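Local coordinates for protein binary enterotoxin of Clostridium perfringens component a (PDB 5H04) that is the ADP-ribosylating component of a binary enterotoxin, binding NAD(H) and probably transferring ADP-ribose from NAD+ to a target protein, at residues A254-L259 against K336-T341; D292-R297 against R359-N364; Y313-V318 against K353-L358. One frame throughout, in Å; residues are numbered along the deposited sequence.

Contact 1: residues A254-L259 against K336-T341; sequences AINKYL and KTFIST. With NAI (1,4-dihydronicotinamide adenine dinucleotide), chain B.
Two atoms of segment 254-259 lie at the edge of the Phe338 ring. Ile255 CG2 is in the ring plane, 3.9 Å from Phe338 CE2, and Asn256 OD1 is near the same plane. Leu259 CD1 comes in obliquely, 3.6 Å from Phe338 CD2. His387 packs edge-to-face with the ring from outside the two segments. Asn256 sits between this apolar patch and the dinucleotide, and its amide works in both directions. Asn256 OD1 takes a weak bond from the backbone N of Phe338 at 3.2 Å, bent to 129° at the hydrogen. Asn256 ND2 gives a nearly straight bond to phosphate oxygen O1A of NAI at 2.9 Å. Tyr247 OH is a second partner of ND2.

The contact forms one wall of the NAD-binding cleft of an ADP-ribosyltransferase domain. Helix 238-261 supplies one side, and the turn leading into strand 339-342 supplies the other. Thr337 uses its two branches differently. Thr337 CG2 rests 3.4 Å from the backbone O of Asn256. Thr337 OG1, held between the backbone N and the carbonyl carbon (chi1 48°), accepts a bond from the adenine amine N6A of NAI at 3.1 Å. Farther along, Ser340 OG is 2.7 Å from ribose oxygen O2D of NAI. At the outer margin the bent chain of Lys336 passes Leu259, with Lys336 CE 3.4 Å from Leu259 O, and Lys336 NZ bonds Leu260 O.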
# COMPACT_ATOMS: atom_id res chain seq x y z
N ALA A 254 29.72 0.42 4.61
CA ALA A 254 30.69 -0.63 4.31
C ALA A 254 30.06 -2.02 4.35
O ALA A 254 30.43 -2.89 3.56
CB ALA A 254 31.86 -0.55 5.29
N ILE A 255 29.13 -2.25 5.29
CA ILE A 255 28.56 -3.58 5.47
C ILE A 255 27.72 -3.98 4.26
O ILE A 255 27.88 -5.07 3.70
CB ILE A 255 27.76 -3.65 6.78
CG1 ILE A 255 28.72 -3.71 7.97
CG2 ILE A 255 26.79 -4.85 6.78
CD1 ILE A 255 28.06 -3.59 9.32
N ASN A 256 26.81 -3.09 3.84
CA ASN A 256 25.95 -3.42 2.71
C ASN A 256 26.71 -3.36 1.38
O ASN A 256 26.40 -4.12 0.46
CB ASN A 256 24.74 -2.48 2.68
CG ASN A 256 23.68 -2.87 3.69
OD1 ASN A 256 23.59 -4.03 4.10
ND2 ASN A 256 22.87 -1.89 4.10
N LYS A 257 27.70 -2.47 1.27
CA LYS A 257 28.56 -2.51 0.09
C LYS A 257 29.23 -3.87 -0.06
O LYS A 257 29.26 -4.44 -1.15
CB LYS A 257 29.61 -1.40 0.17
CG LYS A 257 30.30 -1.06 -1.13
CD LYS A 257 31.11 0.23 -0.98
CE LYS A 257 30.22 1.38 -0.51
NZ LYS A 257 30.94 2.71 -0.52
N TYR A 258 29.72 -4.44 1.06
CA TYR A 258 30.37 -5.74 1.00
C TYR A 258 29.38 -6.84 0.63
O TYR A 258 29.67 -7.69 -0.22
CB TYR A 258 31.05 -6.06 2.34
CG TYR A 258 31.64 -7.45 2.40
CD1 TYR A 258 32.90 -7.72 1.89
CD2 TYR A 258 30.92 -8.51 2.96
CE1 TYR A 258 33.44 -8.99 1.93
CE2 TYR A 258 31.44 -9.79 3.00
CZ TYR A 258 32.71 -10.02 2.49
OH TYR A 258 33.24 -11.29 2.54
N LEU A 259 28.20 -6.84 1.25
CA LEU A 259 27.21 -7.86 0.93
C LEU A 259 26.79 -7.79 -0.53
O LEU A 259 26.50 -8.82 -1.15
CB LEU A 259 25.99 -7.73 1.85
CG LEU A 259 26.17 -8.28 3.27
CD1 LEU A 259 25.11 -7.72 4.22
CD2 LEU A 259 26.17 -9.82 3.27
N LYS A 336 20.66 -8.94 -1.63
CA LYS A 336 21.83 -9.47 -0.94
C LYS A 336 22.14 -8.70 0.34
O LYS A 336 22.84 -9.23 1.21
CB LYS A 336 23.05 -9.42 -1.86
CG LYS A 336 22.82 -10.09 -3.20
CD LYS A 336 24.05 -9.97 -4.10
CE LYS A 336 25.19 -10.84 -3.60
NZ LYS A 336 26.33 -10.83 -4.56
N THR A 337 21.62 -7.49 0.47
CA THR A 337 21.95 -6.61 1.58
C THR A 337 21.00 -6.81 2.74
O THR A 337 19.92 -7.40 2.60
CB THR A 337 21.89 -5.15 1.11
OG1 THR A 337 20.67 -4.94 0.40
CG2 THR A 337 23.06 -4.83 0.19
N PHE A 338 21.39 -6.32 3.91
CA PHE A 338 20.38 -6.03 4.92
C PHE A 338 19.47 -4.94 4.35
O PHE A 338 19.90 -4.11 3.54
CB PHE A 338 21.00 -5.56 6.24
CG PHE A 338 21.84 -6.58 6.94
CD1 PHE A 338 21.25 -7.68 7.57
CD2 PHE A 338 23.23 -6.43 7.02
CE1 PHE A 338 22.02 -8.63 8.22
CE2 PHE A 338 24.02 -7.37 7.68
CZ PHE A 338 23.42 -8.48 8.28
N ILE A 339 18.20 -4.95 4.74
CA ILE A 339 17.24 -3.96 4.26
C ILE A 339 16.86 -3.05 5.42
O ILE A 339 16.13 -3.46 6.33
CB ILE A 339 15.99 -4.60 3.67
CG1 ILE A 339 16.36 -5.78 2.74
CG2 ILE A 339 15.19 -3.52 2.93
CD1 ILE A 339 15.15 -6.48 2.12
N SER A 340 17.32 -1.80 5.35
CA SER A 340 16.87 -0.78 6.30
C SER A 340 15.52 -0.21 5.84
O SER A 340 15.43 0.39 4.76
CB SER A 340 17.90 0.34 6.42
OG SER A 340 19.03 -0.09 7.17
N THR A 341 14.48 -0.41 6.65
CA THR A 341 13.14 0.10 6.39
C THR A 341 12.68 0.90 7.61
O THR A 341 13.33 0.92 8.65
CB THR A 341 12.12 -1.01 6.08
OG1 THR A 341 11.81 -1.72 7.30
CG2 THR A 341 12.68 -1.99 5.06
PA NAI B . 21.93 1.50 2.52
O1A NAI B . 23.25 0.73 2.84
O2A NAI B . 20.74 0.54 2.33
O5B NAI B . 22.09 2.34 1.13
C5B NAI B . 23.13 3.27 0.91
C4B NAI B . 23.36 3.31 -0.63
O4B NAI B . 23.60 1.86 -1.14
C3B NAI B . 22.32 3.74 -1.24
O3B NAI B . 22.67 4.55 -2.39
C2B NAI B . 21.53 2.40 -1.81
O2B NAI B . 20.71 2.80 -2.94
C1B NAI B . 22.44 1.56 -2.11
N9A NAI B . 21.99 0.19 -1.83
C8A NAI B . 21.55 -0.33 -0.66
N7A NAI B . 21.24 -1.65 -0.90
C5A NAI B . 21.52 -1.92 -2.22
C6A NAI B . 21.39 -3.08 -2.95
N6A NAI B . 20.94 -4.39 -2.65
N1A NAI B . 21.73 -3.08 -4.26
C2A NAI B . 22.19 -1.94 -4.85
N3A NAI B . 22.33 -0.78 -4.12
C4A NAI B . 21.99 -0.78 -2.81
O3 NAI B . 21.63 2.57 3.67
PN NAI B . 20.65 3.84 3.56
O1N NAI B . 19.36 3.53 2.90
O2N NAI B . 21.29 5.01 2.79
O5D NAI B . 20.34 4.22 5.08
C5D NAI B . 21.32 4.79 5.87
C4D NAI B . 20.87 4.86 7.25
O4D NAI B . 19.65 5.39 7.31
C3D NAI B . 20.80 3.35 7.93
O3D NAI B . 21.22 3.49 9.37
C2D NAI B . 19.61 3.02 7.84
O2D NAI B . 19.20 2.01 8.85
C1D NAI B . 18.80 4.41 8.04
N1N NAI B . 17.58 4.38 7.55
C2N NAI B . 17.32 4.20 6.15
C3N NAI B . 15.89 4.24 5.63
C7N NAI B . 15.58 4.40 4.19
O7N NAI B . 14.39 4.61 3.88
N7N NAI B . 16.58 4.34 3.21
C4N NAI B . 14.71 4.07 6.60
C5N NAI B . 15.04 4.64 7.97
C6N NAI B . 16.48 4.55 8.47

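Contact 2: residues D292-R297 against R359-N364; sequences DIITYR and RLHLPN. With NAI (1,4-dihydronicotinamide adenine dinucleotide), chain B.
Ile293 and Thr295 pair with Leu362 and Leu360 as the hydrogen-bonded pairs of an antiparallel ladder. Strand 293-299 is one of the two outer strands of the five-stranded mixed sheet of this ADP-ribosyltransferase domain, and 356-362 is its neighbour. The short segments run at 143° to each other. Each of these pairs is joined by two backbone hydrogen bonds, among them Leu360 N to Thr295 O at 2.8 Å. Ile294 CA also points a hydrogen at Leu360 O.

Apolar contacts follow the two faces. On one, Ile293 CG2 lies 3.9 Å from Leu362 CB, and Thr295 CG2 touches Leu362 CD2. On the other, Ile294 CG2 meets Arg359 CG at 3.7 Å. The aliphatic part of Arg359 runs beside Tyr296, with Arg359 CD 3.7 Å from Tyr296 CE2.

Polar ends add a third group. A water in the plane of the Tyr296 ring donates to its OH and accepts from Arg359 NH1. Asn213 also bonds that hydroxyl, while Asp415 and Asp136 form salt bridges with Arg359. Arg297 reaches the other way with an extended chain, CG anti to the backbone N (chi1 176°). Arg297 NH1 bonds O1N of NAI at 2.9 Å. Arg297 NE forms a salt bridge with Glu303, consistent with a fixed guanidinium. At the far end, the anti lone pair of Asp292 OD1 receives Asn364 N at 2.8 Å, with 164° at the hydrogen.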
# COMPACT_ATOMS: atom_id res chain seq x y z
N ASP A 292 1.84 -9.64 10.16
CA ASP A 292 2.02 -8.93 8.90
C ASP A 292 2.04 -7.42 9.14
O ASP A 292 1.19 -6.89 9.86
CB ASP A 292 0.89 -9.25 7.91
CG ASP A 292 0.85 -10.70 7.45
OD1 ASP A 292 1.78 -11.51 7.70
OD2 ASP A 292 -0.17 -11.04 6.81
N ILE A 293 3.00 -6.72 8.53
CA ILE A 293 3.12 -5.28 8.72
C ILE A 293 3.63 -4.66 7.43
O ILE A 293 4.38 -5.28 6.67
CB ILE A 293 4.05 -4.94 9.91
CG1 ILE A 293 3.99 -3.44 10.25
CG2 ILE A 293 5.49 -5.39 9.63
CD1 ILE A 293 4.70 -3.05 11.58
N ILE A 294 3.21 -3.42 7.17
CA ILE A 294 3.75 -2.64 6.06
C ILE A 294 4.93 -1.81 6.57
O ILE A 294 4.81 -1.12 7.60
CB ILE A 294 2.67 -1.72 5.46
CG1 ILE A 294 1.48 -2.55 4.96
CG2 ILE A 294 3.27 -0.82 4.37
CD1 ILE A 294 1.84 -3.72 4.06
N THR A 295 6.05 -1.86 5.86
CA THR A 295 7.17 -0.97 6.17
C THR A 295 7.60 -0.26 4.89
O THR A 295 7.13 -0.59 3.80
CB THR A 295 8.37 -1.72 6.80
OG1 THR A 295 8.96 -2.60 5.84
CG2 THR A 295 7.93 -2.50 8.03
N TYR A 296 8.47 0.73 5.04
CA TYR A 296 8.81 1.63 3.94
C TYR A 296 10.31 1.79 3.78
O TYR A 296 11.08 1.64 4.74
CB TYR A 296 8.18 3.02 4.14
CG TYR A 296 6.69 2.98 4.23
CD1 TYR A 296 6.05 2.76 5.44
CD2 TYR A 296 5.90 3.19 3.10
CE1 TYR A 296 4.67 2.72 5.53
CE2 TYR A 296 4.51 3.15 3.17
CZ TYR A 296 3.90 2.92 4.39
OH TYR A 296 2.53 2.89 4.47
N ARG A 297 10.73 2.13 2.56
CA ARG A 297 12.15 2.41 2.34
C ARG A 297 12.30 3.43 1.22
O ARG A 297 11.71 3.28 0.15
CB ARG A 297 12.94 1.14 2.01
CG ARG A 297 14.40 1.42 1.67
CD ARG A 297 15.24 0.14 1.42
NE ARG A 297 16.50 0.49 0.78
CZ ARG A 297 17.52 1.07 1.42
NH1 ARG A 297 17.43 1.33 2.72
NH2 ARG A 297 18.63 1.39 0.77
N ARG A 359 7.03 0.24 -0.56
CA ARG A 359 5.93 0.01 0.38
C ARG A 359 5.84 -1.50 0.49
O ARG A 359 5.26 -2.15 -0.38
CB ARG A 359 4.61 0.62 -0.12
CG ARG A 359 3.44 0.37 0.85
CD ARG A 359 2.31 1.40 0.71
NE ARG A 359 1.63 1.30 -0.58
CZ ARG A 359 0.69 2.15 -0.95
NH1 ARG A 359 0.33 3.13 -0.14
NH2 ARG A 359 0.12 2.02 -2.14
N LEU A 360 6.41 -2.06 1.55
CA LEU A 360 6.74 -3.49 1.61
C LEU A 360 5.78 -4.21 2.53
O LEU A 360 5.66 -3.87 3.71
CB LEU A 360 8.18 -3.68 2.07
CG LEU A 360 8.68 -5.11 2.30
CD1 LEU A 360 8.83 -5.88 1.00
CD2 LEU A 360 10.00 -5.08 3.07
N HIS A 361 5.13 -5.24 2.00
CA HIS A 361 4.42 -6.18 2.86
C HIS A 361 5.46 -7.09 3.49
O HIS A 361 6.09 -7.90 2.80
CB HIS A 361 3.39 -6.98 2.06
CG HIS A 361 2.75 -8.06 2.85
ND1 HIS A 361 1.55 -7.90 3.51
CD2 HIS A 361 3.17 -9.32 3.15
CE1 HIS A 361 1.25 -9.01 4.15
NE2 HIS A 361 2.21 -9.89 3.95
N LEU A 362 5.63 -6.97 4.81
CA LEU A 362 6.60 -7.73 5.59
C LEU A 362 5.86 -8.81 6.36
O LEU A 362 5.19 -8.51 7.35
CB LEU A 362 7.34 -6.79 6.55
CG LEU A 362 8.44 -7.40 7.42
CD1 LEU A 362 9.50 -8.07 6.56
CD2 LEU A 362 9.07 -6.32 8.33
N PRO A 363 5.95 -10.07 5.95
CA PRO A 363 5.07 -11.09 6.53
C PRO A 363 5.42 -11.45 7.96
O PRO A 363 6.57 -11.38 8.40
CB PRO A 363 5.25 -12.30 5.61
CG PRO A 363 5.83 -11.78 4.39
CD PRO A 363 6.67 -10.58 4.77
N ASN A 364 4.38 -11.83 8.69
CA ASN A 364 4.53 -12.64 9.89
C ASN A 364 5.57 -13.73 9.65
O ASN A 364 5.51 -14.45 8.65
CB ASN A 364 3.17 -13.26 10.23
CG ASN A 364 3.17 -14.04 11.53
OD1 ASN A 364 4.21 -14.40 12.07
ND2 ASN A 364 1.97 -14.29 12.05
PA NAI B . 21.93 1.50 2.52
O1A NAI B . 23.25 0.73 2.84
O2A NAI B . 20.74 0.54 2.33
O5B NAI B . 22.09 2.34 1.13
C5B NAI B . 23.13 3.27 0.91
C4B NAI B . 23.36 3.31 -0.63
O4B NAI B . 23.60 1.86 -1.14
C3B NAI B . 22.32 3.74 -1.24
O3B NAI B . 22.67 4.55 -2.39
C2B NAI B . 21.53 2.40 -1.81
O2B NAI B . 20.71 2.80 -2.94
C1B NAI B . 22.44 1.56 -2.11
N9A NAI B . 21.99 0.19 -1.83
C8A NAI B . 21.55 -0.33 -0.66
N7A NAI B . 21.24 -1.65 -0.90
C5A NAI B . 21.52 -1.92 -2.22
C6A NAI B . 21.39 -3.08 -2.95
N6A NAI B . 20.94 -4.39 -2.65
N1A NAI B . 21.73 -3.08 -4.26
C2A NAI B . 22.19 -1.94 -4.85
N3A NAI B . 22.33 -0.78 -4.12
C4A NAI B . 21.99 -0.78 -2.81
O3 NAI B . 21.63 2.57 3.67
PN NAI B . 20.65 3.84 3.56
O1N NAI B . 19.36 3.53 2.90
O2N NAI B . 21.29 5.01 2.79
O5D NAI B . 20.34 4.22 5.08
C5D NAI B . 21.32 4.79 5.87
C4D NAI B . 20.87 4.86 7.25
O4D NAI B . 19.65 5.39 7.31
C3D NAI B . 20.80 3.35 7.93
O3D NAI B . 21.22 3.49 9.37
C2D NAI B . 19.61 3.02 7.84
O2D NAI B . 19.20 2.01 8.85
C1D NAI B . 18.80 4.41 8.04
N1N NAI B . 17.58 4.38 7.55
C2N NAI B . 17.32 4.20 6.15
C3N NAI B . 15.89 4.24 5.63
C7N NAI B . 15.58 4.40 4.19
O7N NAI B . 14.39 4.61 3.88
N7N NAI B . 16.58 4.34 3.21
C4N NAI B . 14.71 4.07 6.60
C5N NAI B . 15.04 4.64 7.97
C6N NAI B . 16.48 4.55 8.47
O HOH W 1 0.51 3.35 2.74

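Contact 3: residues Y313-V318 against K353-L358; sequences YDFNKV and KRKLIL. With NAI (1,4-dihydronicotinamide adenine dinucleotide), chain B.
A type I beta turn from Asp314 to Lys317, with an Asx turn at Asp314, shapes the loop whose Tyr313 meets Lys355 at the start of strand 356-362. These two residues carry most of the contact. The lysine chain is extended beyond CG and lies across one face of the Tyr313 ring. Lys355 CD makes a CH-pi contact, 3.8 Å from the centroid of the Tyr313 ring and offset toward the rim. NZ makes an off-centre cation-pi contact with the same ring. Lys355 NZ also donates to Tyr313 O at 3.0 Å, coming from above the carbonyl plane. At the other end of the lysine, Lys355 N donates to Tyr313 OH at 3.1 Å. The ring is thus held at its hydroxyl and covered on one face by the same residue.

A water ties the ammonium group to the turn. It accepts from Lys355 NZ at 2.8 Å and donates to Asp314 OD1. This same oxygen accepts Asn316 N from above its carboxylate plane. The charged atoms Asp314 OD1 and Lys355 NZ, probably of opposite sign, are themselves 4.9 Å apart.

The loop leads into helix 318-328 of the ADP-ribosyltransferase domain, and Lys317 is the N-cap residue. Phe315, from the loop, packs against Lys355 and Leu356. Its edge faces Lys355 CB, while the backbone O of Tyr313 stands over the centre of one face. Leu356 CD2 approaches this ring obliquely, 3.8 Å from Phe315 CE2. Leu356 CD1 lies at the edge of the Tyr313 ring.

Arg354 starts away from the loop, and its extended chain reaches NAI. Arg354 NH2 bonds O2N of NAI at 2.9 Å. Arg354 NH1 bonds O1N of NAI at 3.1 Å and also Arg298 O.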
# COMPACT_ATOMS: atom_id res chain seq x y z
N TYR A 313 16.37 7.48 -15.20
CA TYR A 313 15.96 7.82 -13.84
C TYR A 313 15.14 9.11 -13.79
O TYR A 313 14.72 9.52 -12.70
CB TYR A 313 17.20 7.95 -12.96
CG TYR A 313 16.94 8.06 -11.47
CD1 TYR A 313 16.10 7.15 -10.82
CD2 TYR A 313 17.56 9.04 -10.71
CE1 TYR A 313 15.86 7.25 -9.45
CE2 TYR A 313 17.34 9.15 -9.34
CZ TYR A 313 16.50 8.25 -8.72
OH TYR A 313 16.29 8.37 -7.36
N ASP A 314 14.91 9.77 -14.92
CA ASP A 314 14.13 11.00 -14.93
C ASP A 314 12.67 10.63 -15.14
O ASP A 314 12.19 10.51 -16.26
CB ASP A 314 14.63 11.98 -16.00
CG ASP A 314 13.76 13.23 -16.08
OD1 ASP A 314 12.95 13.47 -15.16
OD2 ASP A 314 13.92 14.04 -17.02
N PHE A 315 11.95 10.49 -14.02
CA PHE A 315 10.54 10.11 -14.04
C PHE A 315 9.62 11.30 -14.33
O PHE A 315 8.40 11.13 -14.29
CB PHE A 315 10.17 9.42 -12.72
CG PHE A 315 11.00 8.19 -12.44
CD1 PHE A 315 11.31 7.30 -13.45
CD2 PHE A 315 11.48 7.93 -11.16
CE1 PHE A 315 12.06 6.17 -13.21
CE2 PHE A 315 12.25 6.79 -10.90
CZ PHE A 315 12.54 5.92 -11.93
N ASN A 316 10.17 12.44 -14.72
CA ASN A 316 9.34 13.60 -15.07
C ASN A 316 8.76 13.46 -16.49
O ASN A 316 7.85 14.18 -16.89
CB ASN A 316 10.14 14.90 -14.94
CG ASN A 316 9.95 15.57 -13.59
OD1 ASN A 316 9.01 15.25 -12.86
ND2 ASN A 316 10.84 16.49 -13.26
N LYS A 317 9.34 12.52 -17.23
CA LYS A 317 9.00 12.17 -18.59
C LYS A 317 8.19 10.88 -18.50
O LYS A 317 8.48 10.00 -17.68
CB LYS A 317 10.26 11.95 -19.43
CG LYS A 317 11.16 13.17 -19.53
CD LYS A 317 12.42 12.86 -20.34
CE LYS A 317 13.33 14.07 -20.42
NZ LYS A 317 12.72 15.18 -21.21
N VAL A 318 7.17 10.78 -19.34
CA VAL A 318 6.26 9.64 -19.34
C VAL A 318 6.98 8.36 -19.74
O VAL A 318 6.83 7.31 -19.10
CB VAL A 318 5.07 9.91 -20.29
CG1 VAL A 318 4.21 8.66 -20.44
CG2 VAL A 318 4.24 11.06 -19.78
N LYS A 353 15.45 13.33 -1.68
CA LYS A 353 15.35 13.35 -3.12
C LYS A 353 15.30 11.97 -3.77
O LYS A 353 15.09 11.90 -4.98
CB LYS A 353 16.50 14.18 -3.72
CG LYS A 353 16.47 15.62 -3.24
CD LYS A 353 17.09 16.60 -4.23
CE LYS A 353 16.90 18.04 -3.76
NZ LYS A 353 17.40 19.03 -4.75
N ARG A 354 15.49 10.89 -3.01
CA ARG A 354 15.34 9.57 -3.62
C ARG A 354 13.94 9.44 -4.22
O ARG A 354 12.96 9.88 -3.63
CB ARG A 354 15.58 8.46 -2.60
CG ARG A 354 17.00 8.47 -2.04
CD ARG A 354 17.32 7.23 -1.25
NE ARG A 354 18.68 7.32 -0.70
CZ ARG A 354 19.20 6.46 0.17
NH1 ARG A 354 18.47 5.44 0.61
NH2 ARG A 354 20.44 6.64 0.61
N LYS A 355 13.87 8.86 -5.42
CA LYS A 355 12.63 8.87 -6.20
C LYS A 355 11.85 7.56 -6.11
O LYS A 355 10.79 7.45 -6.73
CB LYS A 355 12.91 9.17 -7.67
CG LYS A 355 13.61 10.51 -7.92
CD LYS A 355 13.96 10.63 -9.38
CE LYS A 355 14.73 11.91 -9.66
NZ LYS A 355 15.23 11.92 -11.06
N LEU A 356 12.35 6.57 -5.37
CA LEU A 356 11.76 5.24 -5.33
C LEU A 356 11.37 4.93 -3.89
O LEU A 356 12.23 4.92 -3.00
CB LEU A 356 12.76 4.21 -5.87
CG LEU A 356 13.13 4.47 -7.33
CD1 LEU A 356 14.39 3.71 -7.68
CD2 LEU A 356 11.98 4.10 -8.28
N ILE A 357 10.08 4.73 -3.67
CA ILE A 357 9.51 4.56 -2.33
C ILE A 357 9.01 3.12 -2.25
O ILE A 357 7.98 2.78 -2.84
CB ILE A 357 8.39 5.56 -2.06
CG1 ILE A 357 8.88 7.01 -2.27
CG2 ILE A 357 7.84 5.37 -0.64
CD1 ILE A 357 7.75 8.06 -2.20
N LEU A 358 9.72 2.28 -1.51
CA LEU A 358 9.26 0.92 -1.25
C LEU A 358 8.12 0.94 -0.24
O LEU A 358 8.23 1.59 0.80
CB LEU A 358 10.41 0.07 -0.72
CG LEU A 358 10.14 -1.44 -0.55
CD1 LEU A 358 10.04 -2.11 -1.90
CD2 LEU A 358 11.24 -2.09 0.30
PA NAI B . 21.93 1.50 2.52
O1A NAI B . 23.25 0.73 2.84
O2A NAI B . 20.74 0.54 2.33
O5B NAI B . 22.09 2.34 1.13
C5B NAI B . 23.13 3.27 0.91
C4B NAI B . 23.36 3.31 -0.63
O4B NAI B . 23.60 1.86 -1.14
C3B NAI B . 22.32 3.74 -1.24
O3B NAI B . 22.67 4.55 -2.39
C2B NAI B . 21.53 2.40 -1.81
O2B NAI B . 20.71 2.80 -2.94
C1B NAI B . 22.44 1.56 -2.11
N9A NAI B . 21.99 0.19 -1.83
C8A NAI B . 21.55 -0.33 -0.66
N7A NAI B . 21.24 -1.65 -0.90
C5A NAI B . 21.52 -1.92 -2.22
C6A NAI B . 21.39 -3.08 -2.95
N6A NAI B . 20.94 -4.39 -2.65
N1A NAI B . 21.73 -3.08 -4.26
C2A NAI B . 22.19 -1.94 -4.85
N3A NAI B . 22.33 -0.78 -4.12
C4A NAI B . 21.99 -0.78 -2.81
O3 NAI B . 21.63 2.57 3.67
PN NAI B . 20.65 3.84 3.56
O1N NAI B . 19.36 3.53 2.90
O2N NAI B . 21.29 5.01 2.79
O5D NAI B . 20.34 4.22 5.08
C5D NAI B . 21.32 4.79 5.87
C4D NAI B . 20.87 4.86 7.25
O4D NAI B . 19.65 5.39 7.31
C3D NAI B . 20.80 3.35 7.93
O3D NAI B . 21.22 3.49 9.37
C2D NAI B . 19.61 3.02 7.84
O2D NAI B . 19.20 2.01 8.85
C1D NAI B . 18.80 4.41 8.04
N1N NAI B . 17.58 4.38 7.55
C2N NAI B . 17.32 4.20 6.15
C3N NAI B . 15.89 4.24 5.63
C7N NAI B . 15.58 4.40 4.19
O7N NAI B . 14.39 4.61 3.88
N7N NAI B . 16.58 4.34 3.21
C4N NAI B . 14.71 4.07 6.60
C5N NAI B . 15.04 4.64 7.97
C6N NAI B . 16.48 4.55 8.47
O HOH W 2 12.94 12.92 -12.35

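How the contacts relate
All three contacts lie in the ADP-ribosyltransferase family region 221-419. Along the chain the segments come in the order 254-259, 292-297, 313-318, 336-341, 353-358, 359-364. Contacts 2 and 3 share strand 356-362, and their centres are 21 Å apart. Contact 3 is nested inside the loop closed by contact 2. Contact 1 lies about 18 Å from contact 2 and 22 Å from contact 3, between centres, and its segments alternate with those of both. Its strand 339-342 belongs to a separate three-stranded sheet. A hydrogen bond from Arg297 NH1 to Ser340 O joins contacts 1 and 2. The three contacts bring Asn256, Thr337, Arg297 and Arg354, distant in sequence, around one dinucleotide.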